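Designed helical repeat protein (Synthetic construct, PDB 5CWM) probably has no natural biological role, being a helical repeat protein designed de novo to explore the range of structures that repeat proteins can adopt. Local coordinates at residues A[14-18]-A[72-76]; A[48-52]-A[62-67]; A[51-55]-A[106-110]; A[93-98]-A[133-137]; A[121-125]-A[179-183]. All blocks are in the same frame, centred on the assembly; numbering follows the deposited sequence. Where two conformers were deposited one is given.

Interaction 1: A[14-18]-A[72-76]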
# COMPACT_ATOMS: atom_id res chain seq x y z
N VAL A 14 0.97 13.97 10.73
CA VAL A 14 2.01 13.46 9.84
C VAL A 14 3.01 14.56 9.49
O VAL A 14 4.22 14.36 9.59
CB VAL A 14 1.41 12.88 8.55
CG1 VAL A 14 2.52 12.58 7.55
CG2 VAL A 14 0.60 11.64 8.85
N LYS A 15 2.50 15.72 9.09
CA LYS A 15 3.34 16.87 8.77
C LYS A 15 4.21 17.26 9.97
O LYS A 15 5.41 17.48 9.83
CB LYS A 15 2.48 18.06 8.34
CG LYS A 15 1.77 17.86 7.01
CD LYS A 15 2.72 18.05 5.84
CE LYS A 15 3.27 19.47 5.81
NZ LYS A 15 4.18 19.70 4.65
N GLU A 16 3.57 17.33 11.13
CA GLU A 16 4.25 17.69 12.37
C GLU A 16 5.37 16.70 12.70
O GLU A 16 6.45 17.09 13.14
CB GLU A 16 3.25 17.76 13.52
CG GLU A 16 3.84 18.12 14.87
CD GLU A 16 2.78 18.26 15.94
OE1 GLU A 16 1.58 18.29 15.60
OE2 GLU A 16 3.15 18.33 17.14
N ALA A 17 5.09 15.42 12.47
CA ALA A 17 6.08 14.37 12.71
C ALA A 17 7.26 14.48 11.75
O ALA A 17 8.41 14.32 12.14
CB ALA A 17 5.43 13.00 12.60
N GLU A 18 6.95 14.75 10.48
CA GLU A 18 7.99 14.91 9.46
C GLU A 18 8.86 16.12 9.78
O GLU A 18 10.07 16.10 9.51
CB GLU A 18 7.36 15.06 8.07
CG GLU A 18 6.67 13.80 7.57
CD GLU A 18 6.09 13.97 6.18
OE1 GLU A 18 6.22 15.08 5.61
OE2 GLU A 18 5.51 13.00 5.65
N ARG A 72 1.64 6.50 4.28
CA ARG A 72 2.48 7.68 4.50
C ARG A 72 3.26 7.56 5.81
O ARG A 72 4.48 7.74 5.84
CB ARG A 72 1.61 8.94 4.50
CG ARG A 72 2.35 10.22 4.84
CD ARG A 72 2.79 10.94 3.58
NE ARG A 72 3.39 12.24 3.88
CZ ARG A 72 2.70 13.38 3.97
NH1 ARG A 72 1.39 13.38 3.78
NH2 ARG A 72 3.33 14.51 4.24
N VAL A 73 2.53 7.24 6.87
CA VAL A 73 3.12 7.05 8.19
C VAL A 73 4.19 5.96 8.16
O VAL A 73 5.24 6.11 8.77
CB VAL A 73 2.05 6.70 9.25
CG1 VAL A 73 2.70 6.26 10.55
CG2 VAL A 73 1.12 7.88 9.48
N ALA A 74 3.91 4.88 7.44
CA ALA A 74 4.84 3.77 7.34
C ALA A 74 6.15 4.18 6.67
O ALA A 74 7.24 3.89 7.16
CB ALA A 74 4.20 2.61 6.59
N GLU A 75 6.03 4.87 5.53
CA GLU A 75 7.21 5.40 4.83
C GLU A 75 8.00 6.31 5.76
O GLU A 75 9.24 6.25 5.82
CB GLU A 75 6.79 6.16 3.57
CG GLU A 75 6.08 5.32 2.53
CD GLU A 75 5.64 6.14 1.32
OE1 GLU A 75 5.74 7.39 1.38
OE2 GLU A 75 5.19 5.54 0.32
N LEU A 76 7.28 7.15 6.49
CA LEU A 76 7.90 8.06 7.45
C LEU A 76 8.68 7.29 8.50
O LEU A 76 9.78 7.69 8.89
CB LEU A 76 6.84 8.94 8.11
CG LEU A 76 7.35 9.92 9.18
CD1 LEU A 76 8.47 10.78 8.63
CD2 LEU A 76 6.20 10.78 9.69

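Interaction 2: A[48-52]-A[62-67]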
# COMPACT_ATOMS: atom_id res chain seq x y z
N LYS A 48 -6.29 4.71 11.45
CA LYS A 48 -6.95 3.41 11.48
C LYS A 48 -8.33 3.53 12.12
O LYS A 48 -9.27 2.84 11.71
CB LYS A 48 -6.12 2.37 12.22
CG LYS A 48 -6.74 0.98 12.20
CD LYS A 48 -5.90 -0.04 12.96
CE LYS A 48 -6.57 -1.41 12.94
NZ LYS A 48 -5.78 -2.44 13.66
N LYS A 49 -8.45 4.39 13.13
CA LYS A 49 -9.76 4.65 13.74
C LYS A 49 -10.73 5.22 12.71
O LYS A 49 -11.88 4.78 12.60
CB LYS A 49 -9.62 5.60 14.93
CG LYS A 49 -8.81 5.03 16.08
CD LYS A 49 -8.62 6.06 17.19
CE LYS A 49 -7.75 5.52 18.30
NZ LYS A 49 -7.50 6.54 19.36
N VAL A 50 -10.26 6.21 11.95
CA VAL A 50 -11.05 6.83 10.89
C VAL A 50 -11.48 5.79 9.86
O VAL A 50 -12.62 5.81 9.39
CB VAL A 50 -10.27 7.96 10.19
CG1 VAL A 50 -11.05 8.50 9.01
CG2 VAL A 50 -9.96 9.08 11.17
N LEU A 51 -10.57 4.89 9.51
CA LEU A 51 -10.90 3.78 8.62
C LEU A 51 -12.01 2.92 9.20
O LEU A 51 -12.97 2.56 8.51
CB LEU A 51 -9.66 2.93 8.35
CG LEU A 51 -9.92 1.53 7.76
CD1 LEU A 51 -10.47 1.62 6.35
CD2 LEU A 51 -8.65 0.70 7.79
N GLU A 52 -11.88 2.59 10.48
CA GLU A 52 -12.83 1.72 11.16
C GLU A 52 -14.22 2.33 11.22
O GLU A 52 -15.22 1.62 11.09
CB GLU A 52 -12.33 1.39 12.57
CG GLU A 52 -11.16 0.42 12.61
CD GLU A 52 -10.59 0.24 14.00
OE1 GLU A 52 -11.00 0.99 14.91
OE2 GLU A 52 -9.73 -0.64 14.18
N VAL A 62 -13.12 8.08 2.29
CA VAL A 62 -12.53 8.39 3.58
C VAL A 62 -11.61 7.26 4.03
O VAL A 62 -10.51 7.49 4.54
CB VAL A 62 -13.61 8.62 4.65
CG1 VAL A 62 -12.97 9.04 5.97
CG2 VAL A 62 -14.60 9.68 4.18
N ALA A 63 -12.07 6.03 3.83
CA ALA A 63 -11.29 4.84 4.14
C ALA A 63 -9.97 4.82 3.38
O ALA A 63 -8.90 4.62 3.97
CB ALA A 63 -12.10 3.59 3.83
N LEU A 64 -10.05 5.04 2.07
CA LEU A 64 -8.88 5.06 1.21
C LEU A 64 -7.88 6.12 1.65
O LEU A 64 -6.68 5.85 1.75
CB LEU A 64 -9.29 5.30 -0.25
CG LEU A 64 -8.16 5.40 -1.27
CD1 LEU A 64 -7.40 4.09 -1.35
CD2 LEU A 64 -8.70 5.80 -2.63
N ARG A 65 -8.38 7.32 1.91
CA ARG A 65 -7.54 8.42 2.38
C ARG A 65 -6.84 8.04 3.69
O ARG A 65 -5.65 8.28 3.86
CB ARG A 65 -8.36 9.69 2.58
CG ARG A 65 -7.79 10.91 1.88
CD ARG A 65 -6.33 11.13 2.26
NE ARG A 65 -5.72 12.20 1.47
CZ ARG A 65 -4.41 12.44 1.46
NH1 ARG A 65 -3.93 13.43 0.71
NH2 ARG A 65 -3.58 11.70 2.17
N ALA A 66 -7.60 7.43 4.60
CA ALA A 66 -7.06 7.01 5.88
C ALA A 66 -5.93 5.99 5.72
O ALA A 66 -4.88 6.11 6.34
CB ALA A 66 -8.17 6.42 6.75
N VAL A 67 -6.16 5.00 4.86
CA VAL A 67 -5.18 3.93 4.68
C VAL A 67 -3.93 4.41 3.95
O VAL A 67 -2.82 3.99 4.27
CB VAL A 67 -5.80 2.73 3.94
CG1 VAL A 67 -4.76 1.67 3.64
CG2 VAL A 67 -6.92 2.14 4.77

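Interaction 3: A[51-55]-A[106-110]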
# COMPACT_ATOMS: atom_id res chain seq x y z
N LEU A 51 -10.57 4.89 9.51
CA LEU A 51 -10.90 3.78 8.62
C LEU A 51 -12.01 2.92 9.20
O LEU A 51 -12.97 2.56 8.51
CB LEU A 51 -9.66 2.93 8.35
CG LEU A 51 -9.92 1.53 7.76
CD1 LEU A 51 -10.47 1.62 6.35
CD2 LEU A 51 -8.65 0.70 7.79
N GLU A 52 -11.88 2.59 10.48
CA GLU A 52 -12.83 1.72 11.16
C GLU A 52 -14.22 2.33 11.22
O GLU A 52 -15.22 1.62 11.09
CB GLU A 52 -12.33 1.39 12.57
CG GLU A 52 -11.16 0.42 12.61
CD GLU A 52 -10.59 0.24 14.00
OE1 GLU A 52 -11.00 0.99 14.91
OE2 GLU A 52 -9.73 -0.64 14.18
N GLN A 53 -14.30 3.65 11.42
CA GLN A 53 -15.61 4.30 11.42
C GLN A 53 -16.12 4.46 9.99
O GLN A 53 -17.33 4.54 9.76
CB GLN A 53 -15.55 5.66 12.13
CG GLN A 53 -14.89 6.77 11.33
CD GLN A 53 -15.03 8.13 12.00
OE1 GLN A 53 -15.62 8.25 13.07
NE2 GLN A 53 -14.48 9.15 11.36
N ALA A 54 -15.19 4.50 9.04
CA ALA A 54 -15.55 4.61 7.63
C ALA A 54 -16.14 3.30 7.12
O ALA A 54 -16.93 3.29 6.18
CB ALA A 54 -14.34 5.01 6.80
N GLU A 55 -15.75 2.20 7.76
CA GLU A 55 -16.31 0.89 7.42
C GLU A 55 -17.79 0.83 7.82
O GLU A 55 -18.62 0.32 7.07
CB GLU A 55 -15.53 -0.23 8.11
CG GLU A 55 -14.13 -0.43 7.58
CD GLU A 55 -13.41 -1.58 8.25
OE1 GLU A 55 -13.88 -2.04 9.31
OE2 GLU A 55 -12.38 -2.04 7.71
N ARG A 106 -9.09 -4.21 3.06
CA ARG A 106 -10.39 -3.90 3.65
C ARG A 106 -11.07 -2.75 2.91
O ARG A 106 -12.29 -2.75 2.73
CB ARG A 106 -10.24 -3.57 5.14
CG ARG A 106 -9.80 -4.76 5.98
CD ARG A 106 -9.36 -4.35 7.38
NE ARG A 106 -10.47 -3.87 8.20
CZ ARG A 106 -10.36 -3.57 9.49
NH1 ARG A 106 -9.19 -3.70 10.11
NH2 ARG A 106 -11.42 -3.14 10.17
N VAL A 107 -10.27 -1.79 2.47
CA VAL A 107 -10.78 -0.70 1.64
C VAL A 107 -11.28 -1.26 0.31
O VAL A 107 -12.33 -0.84 -0.19
CB VAL A 107 -9.70 0.37 1.38
CG1 VAL A 107 -10.06 1.23 0.17
CG2 VAL A 107 -9.53 1.23 2.61
N LEU A 108 -10.54 -2.21 -0.25
CA LEU A 108 -10.94 -2.86 -1.49
C LEU A 108 -12.30 -3.53 -1.35
O LEU A 108 -13.21 -3.28 -2.15
CB LEU A 108 -9.89 -3.89 -1.92
CG LEU A 108 -10.16 -4.74 -3.16
CD1 LEU A 108 -8.86 -5.01 -3.89
CD2 LEU A 108 -10.83 -6.07 -2.81
N GLU A 109 -12.45 -4.38 -0.34
CA GLU A 109 -13.69 -5.11 -0.16
C GLU A 109 -14.85 -4.17 0.19
O GLU A 109 -15.99 -4.42 -0.19
CB GLU A 109 -13.53 -6.20 0.91
CG GLU A 109 -13.23 -5.70 2.30
CD GLU A 109 -12.77 -6.80 3.24
OE1 GLU A 109 -12.34 -7.86 2.74
OE2 GLU A 109 -12.83 -6.60 4.47
N LEU A 110 -14.54 -3.09 0.91
CA LEU A 110 -15.55 -2.08 1.20
C LEU A 110 -16.03 -1.42 -0.09
O LEU A 110 -17.21 -1.13 -0.25
CB LEU A 110 -15.01 -1.03 2.17
CG LEU A 110 -16.00 0.08 2.55
CD1 LEU A 110 -17.20 -0.50 3.28
CD2 LEU A 110 -15.33 1.16 3.38

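Interaction 4: A[93-98]-A[133-137]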
# COMPACT_ATOMS: atom_id res chain seq x y z
N ALA A 93 8.16 0.11 11.51
CA ALA A 93 7.85 0.46 10.13
C ALA A 93 7.31 -0.75 9.37
O ALA A 93 6.31 -0.66 8.65
CB ALA A 93 9.08 1.01 9.43
N LEU A 94 7.97 -1.89 9.57
CA LEU A 94 7.54 -3.15 8.98
C LEU A 94 6.11 -3.49 9.39
O LEU A 94 5.27 -3.83 8.55
CB LEU A 94 8.49 -4.28 9.38
CG LEU A 94 8.18 -5.68 8.85
CD1 LEU A 94 8.14 -5.69 7.33
CD2 LEU A 94 9.20 -6.68 9.37
N ARG A 95 5.83 -3.40 10.69
CA ARG A 95 4.51 -3.70 11.23
C ARG A 95 3.43 -2.79 10.64
O ARG A 95 2.37 -3.26 10.22
CB ARG A 95 4.51 -3.59 12.75
CG ARG A 95 5.41 -4.59 13.46
CD ARG A 95 5.02 -6.02 13.13
NE ARG A 95 5.86 -6.99 13.83
CZ ARG A 95 7.01 -7.45 13.37
NH1 ARG A 95 7.48 -7.03 12.20
NH2 ARG A 95 7.71 -8.33 14.08
N VAL A 96 3.71 -1.49 10.62
CA VAL A 96 2.76 -0.52 10.10
C VAL A 96 2.50 -0.75 8.61
O VAL A 96 1.38 -0.58 8.13
CB VAL A 96 3.25 0.93 10.33
CG1 VAL A 96 2.32 1.93 9.67
CG2 VAL A 96 3.34 1.21 11.82
N ALA A 97 3.54 -1.15 7.87
CA ALA A 97 3.38 -1.48 6.46
C ALA A 97 2.48 -2.70 6.28
O ALA A 97 1.51 -2.68 5.50
CB ALA A 97 4.73 -1.71 5.81
N GLU A 98 2.81 -3.77 7.00
CA GLU A 98 2.03 -5.01 6.96
C GLU A 98 0.56 -4.76 7.30
O GLU A 98 -0.33 -5.36 6.71
CB GLU A 98 2.62 -6.04 7.93
CG GLU A 98 3.98 -6.57 7.53
CD GLU A 98 4.52 -7.59 8.51
OE1 GLU A 98 5.66 -8.06 8.33
OE2 GLU A 98 3.80 -7.92 9.48
N LEU A 133 7.22 -0.63 -0.59
CA LEU A 133 7.70 -0.17 0.71
C LEU A 133 8.33 -1.33 1.49
O LEU A 133 9.41 -1.19 2.06
CB LEU A 133 6.56 0.45 1.51
CG LEU A 133 6.94 1.12 2.83
CD1 LEU A 133 8.02 2.16 2.61
CD2 LEU A 133 5.72 1.74 3.47
N LEU A 134 7.64 -2.47 1.49
CA LEU A 134 8.14 -3.67 2.13
C LEU A 134 9.44 -4.12 1.48
O LEU A 134 10.31 -4.70 2.14
CB LEU A 134 7.10 -4.80 2.06
CG LEU A 134 5.86 -4.65 2.94
CD1 LEU A 134 4.85 -5.74 2.62
CD2 LEU A 134 6.24 -4.70 4.41
N LEU A 135 9.57 -3.86 0.19
CA LEU A 135 10.79 -4.18 -0.53
C LEU A 135 11.93 -3.29 -0.06
O LEU A 135 13.06 -3.75 0.10
CB LEU A 135 10.58 -4.03 -2.04
CG LEU A 135 11.66 -4.63 -2.94
CD1 LEU A 135 11.72 -6.14 -2.76
CD2 LEU A 135 11.42 -4.27 -4.39
N ARG A 136 11.63 -2.02 0.17
CA ARG A 136 12.62 -1.07 0.68
C ARG A 136 13.07 -1.46 2.08
O ARG A 136 14.26 -1.43 2.39
CB ARG A 136 12.05 0.35 0.69
CG ARG A 136 11.60 0.86 -0.67
CD ARG A 136 11.15 2.31 -0.60
NE ARG A 136 10.61 2.78 -1.88
CZ ARG A 136 9.31 2.87 -2.16
NH1 ARG A 136 8.41 2.52 -1.25
NH2 ARG A 136 8.91 3.31 -3.34
N ILE A 137 12.11 -1.81 2.93
CA ILE A 137 12.39 -2.24 4.29
C ILE A 137 13.22 -3.51 4.27
O ILE A 137 14.11 -3.70 5.10
CB ILE A 137 11.10 -2.48 5.09
CG1 ILE A 137 10.24 -1.21 5.12
CG2 ILE A 137 11.41 -2.93 6.51
CD1 ILE A 137 8.90 -1.40 5.81

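Interaction 5: A[121-125]-A[179-183]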
# COMPACT_ATOMS: atom_id res chain seq x y z
N LEU A 121 -9.58 0.20 -7.29
CA LEU A 121 -8.38 0.30 -8.11
C LEU A 121 -7.26 1.01 -7.36
O LEU A 121 -6.13 0.52 -7.27
CB LEU A 121 -8.69 1.03 -9.42
CG LEU A 121 -7.54 1.20 -10.42
CD1 LEU A 121 -7.12 -0.15 -10.98
CD2 LEU A 121 -7.95 2.14 -11.54
N ARG A 122 -7.59 2.18 -6.80
CA ARG A 122 -6.63 2.95 -6.01
C ARG A 122 -6.17 2.16 -4.79
O ARG A 122 -5.04 2.32 -4.32
CB ARG A 122 -7.24 4.28 -5.58
CG ARG A 122 -7.53 5.24 -6.72
CD ARG A 122 -6.27 5.57 -7.50
NE ARG A 122 -5.15 5.88 -6.62
CZ ARG A 122 -4.95 7.06 -6.04
NH1 ARG A 122 -5.81 8.05 -6.26
NH2 ARG A 122 -3.91 7.25 -5.25
N ALA A 123 -7.05 1.31 -4.28
CA ALA A 123 -6.72 0.46 -3.14
C ALA A 123 -5.67 -0.57 -3.54
O ALA A 123 -4.71 -0.80 -2.80
CB ALA A 123 -7.96 -0.23 -2.60
N VAL A 124 -5.84 -1.17 -4.71
CA VAL A 124 -4.86 -2.13 -5.21
C VAL A 124 -3.52 -1.45 -5.49
O VAL A 124 -2.46 -1.99 -5.14
CB VAL A 124 -5.35 -2.84 -6.48
CG1 VAL A 124 -4.32 -3.86 -6.95
CG2 VAL A 124 -6.67 -3.51 -6.23
N GLU A 125 -3.58 -0.27 -6.10
CA GLU A 125 -2.38 0.52 -6.32
C GLU A 125 -1.67 0.79 -5.00
O GLU A 125 -0.44 0.77 -4.91
CB GLU A 125 -2.71 1.85 -7.01
CG GLU A 125 -3.26 1.73 -8.42
CD GLU A 125 -3.47 3.07 -9.08
OE1 GLU A 125 -2.99 4.09 -8.53
OE2 GLU A 125 -4.10 3.11 -10.16
N ARG A 179 -7.11 -0.27 -16.95
CA ARG A 179 -6.13 0.28 -16.02
C ARG A 179 -5.73 -0.76 -14.99
O ARG A 179 -4.60 -0.77 -14.50
CB ARG A 179 -6.69 1.53 -15.34
CG ARG A 179 -5.72 2.20 -14.37
CD ARG A 179 -4.42 2.57 -15.06
NE ARG A 179 -3.47 3.18 -14.13
CZ ARG A 179 -2.59 2.50 -13.40
NH1 ARG A 179 -2.53 1.18 -13.50
NH2 ARG A 179 -1.76 3.14 -12.58
N ALA A 180 -6.66 -1.65 -14.66
CA ALA A 180 -6.39 -2.75 -13.74
C ALA A 180 -5.43 -3.74 -14.38
O ALA A 180 -4.56 -4.29 -13.70
CB ALA A 180 -7.68 -3.44 -13.32
N VAL A 181 -5.59 -3.96 -15.68
CA VAL A 181 -4.66 -4.80 -16.42
C VAL A 181 -3.28 -4.15 -16.43
O VAL A 181 -2.25 -4.83 -16.27
CB VAL A 181 -5.14 -5.05 -17.86
CG1 VAL A 181 -4.08 -5.79 -18.67
CG2 VAL A 181 -6.44 -5.82 -17.86
N GLU A 182 -3.25 -2.83 -16.61
CA GLU A 182 -2.01 -2.07 -16.55
C GLU A 182 -1.37 -2.22 -15.17
O GLU A 182 -0.14 -2.19 -15.03
CB GLU A 182 -2.27 -0.60 -16.86
CG GLU A 182 -2.71 -0.33 -18.29
CD GLU A 182 -1.62 -0.60 -19.30
OE1 GLU A 182 -0.43 -0.49 -18.94
OE2 GLU A 182 -1.94 -0.92 -20.46
N LEU A 183 -2.21 -2.37 -14.15
CA LEU A 183 -1.74 -2.58 -12.79
C LEU A 183 -1.12 -3.97 -12.66
O LEU A 183 -0.06 -4.14 -12.04
CB LEU A 183 -2.90 -2.41 -11.81
CG LEU A 183 -2.61 -1.95 -10.38
CD1 LEU A 183 -3.92 -1.55 -9.71
CD2 LEU A 183 -1.93 -3.03 -9.57

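Interaction 1: A[14-18]-A[72-76]
V14 and E18 of helix 3-27 meet R72 and L76 of helix 60-84 in a pairing characteristic of an all-helical repeat fold: two helices one hairpin apart along the chain lie side by side. Segments 14-18 and 72-76 run in the same direction, 9° apart, their axes 10.9 Å from each other at closest approach. The gap is bridged by side chains from both helices, short V14, A17 and V73 as well as longer R72, E18 and L76. On the inner side, V14 CG2 touches V73 CG2 at 3.8 Å, and the two methyls of L76 straddle the aliphatic part of E18, CD1 and CD2 both lying against its CG. The CB of A17 completes this apolar layer at 3.7 Å from L76 CD2. Helix 30-57 lies beneath it, with A43 under V14 and A40 under L76.

Toward the outside the chemistry turns ionic. R72 bends at its second torsion (chi2 95°), which turns the guanidinium back along V14 and within reach of the E18 carboxylate; the two flat groups are 63° apart. R72 NE donates to E18 OE2 at 2.9 Å, and R72 NH2 adds weak bonds to both carboxylate oxygens. A methionine in its place would probably leave the buried E18 carboxylate without this charged mate. V14 CG1 sits 3.7 Å above the centre of the R72 guanidinium, while K15 CD lies at the edge of the same group.

Interaction 2: A[48-52]-A[62-67]
L51 reaches across to three residues of helix 60-84 with different parts of its side chain. Its CB faces the CB of A66, and its CD1 comes down on the CB of A63 at 3.6 Å. Its CD2 meets CG2 of V67 at 3.8 Å. The CA-CB bond of L51 does not itself aim at the partner helix; with CG anti to the backbone N (chi1 164°), the forked end is carried over A63 and lies obliquely against V67, so that both methyls touch the same valine branch.

Helices 30-57 and 60-84 follow each other along the chain and form an antiparallel helical hairpin, the local segments crossing at -162°. The alanines allow a near approach: the segment axes come to 8.3 Å, and the CA atoms of L51 and A63 lie 4.6 Å apart. Everything that meets across the hairpin here is apolar.

V50, the residue before L51, is directed toward the other helix and works on the far side of A66. Its CG1 approaches CG1 of V62 at 3.6 Å, the two valines crossing at about a right angle, and the same methyl also brushes A66 CB at 4.2 Å. A66 is thus a small residue set between two larger ones, V50 and L51. L7 of helix 3-27 packs against V50 and V62 on one side of the pair, and V107 of helix 87-114 against L51, A63 and V67 on another.

Interaction 3: A[51-55]-A[106-110]
R106 NH2 donates to E55 OE1 at 2.8 Å with an N-H...O angle of 151°, the straightest bond of a salt bridge that ties helix 87-114 to helix 30-57. OE1 lies in the guanidinium plane and is approached on its syn side. The other carboxylate oxygen, E55 OE2, is shared between R106 NE at 2.7 Å and R106 NH2 at 2.9 Å, both bonds weak because they are strongly bent. The two flat groups are turned 52° apart, so this is a twisted pairing and not a coplanar, two-pronged one. E55 approaches with its chain extended beyond CG, whereas R106 folds at its third torsion, and the two side chains cross at about a right angle. The carboxylate of E52 stands somewhat farther from R106, without contact, and may add to the negative field around the arginine.

Beneath the ion pair the contact is made by apolar side chains, in part against backbone. L51 CD1 reaches V107 CG2 at 3.9 Å. L110 is directed toward the neighbouring helix and lies against the backbone at A54 and E55, its CD2 coming to 3.9 Å from A54 O.

Segments 51-55 and 106-110, 18° apart with axes 11.2 Å from each other at closest approach, are parallel neighbours of the kind that arise when hairpins stack in a helical repeat protein. Helix 60-84, which lies between the two in the chain, packs against both, while V119 and A123 of helix 117-141 cover V107 in turn.

Interaction 4: A[93-98]-A[133-137]
L134 pushes its CD2 methyl into a hollow on helix 87-114 lined by L94, A97 and E98. The methyl lies 3.6 Å from L94 CD1 and 3.6 Å from A97 CB, with the aliphatic CG of E98 forming the outer wall. The side chains of L94 and L134 meet at about a right angle, each branch end resting on the other. In L134 the CG stands anti to the carbonyl carbon (chi1 -71°), which swings the branched end across to the partner although the CA-CB bond does not itself aim there.

I137 fills a second hollow, one turn along. Its CD1 sits over the backbone between A93 and L94, 3.9 Å from A93 O and 3.9 Å from L94 CA, and also approaches the CB of A97. That alanine is the low point shared by both hollows: with only a methyl to offer, it lets L134 lie on one flank and I137 on the other, while L133 CD2 touches it more loosely at 4.3 Å.

The helices, 87-114 and 117-141, are consecutive and antiparallel; segments 93-98 and 133-137 cross at -162°, their axes 10.2 Å apart. On one side helix 60-84 closes the core, its A74 lying against L133 and its L77 against A93. On another, A150 and V153 of helix 144-170 pack on L134, and R149 of that helix forms a salt bridge with E98.

Interaction 5: A[121-125]-A[179-183]
Segments 121-125 and 179-183, which bring L121 against A180 and E125 against L183, run nearly parallel, 10° apart, with their axes separated by 10.7 Å. L121 spreads its two methyls between partners: CD2 lies against the aliphatic CG of R179 at 3.6 Å, while CD1 touches L183 CD1 at 3.7 Å and the backbone of A180. The two leucines lie alongside each other, pointing opposite ways. L183 is directed across the gap, and its CD1 packs on V124 CG1 and, at 3.6 Å, on the CG of E125.

Helices 117-141 and 174-198 are same-direction neighbours in the stacked hairpins of this helical repeat protein, and A157 and V164 of the intervening helix 144-170 pack beneath V124.

Over the leucines lies an ionic layer. E125 OE2 stands 3.4 Å above the guanidinium plane of R179, offset toward the rim near NH2, and the two flat groups are 21° from parallel. No N-H points at the oxygen, so the attraction is of charges alone. R179 reaches this place by bending at its second torsion (chi2 56°). A glutamate here would probably set two negative charges against each other and leave E125 without its mate across the contact. R122, from the same turn as E125, also faces it: R122 NE comes to 3.4 Å from E125 OE1.

Interactions 2 and 4 are wholly apolar contacts within antiparallel hairpins and lie buried; alanines bring the helices of interaction 2 especially near. Interactions 1, 3 and 5 join parallel helices two apart in the chain, and each adds a glutamate-arginine pair to an apolar inner layer. The pair is hydrogen-bonded in interactions 1 and 3 but purely electrostatic in interaction 5. Interaction 1 is largely buried, 3 and 5 only partly. The contacts overlap in their elements: helix 60-84 serves 1 and 2, helix 30-57 serves 2 and 3, helix 87-114 serves 3 and 4, and helix 117-141 serves 4 and 5. A74 of segment 72-76 packs against V96 and A97 of interaction 4.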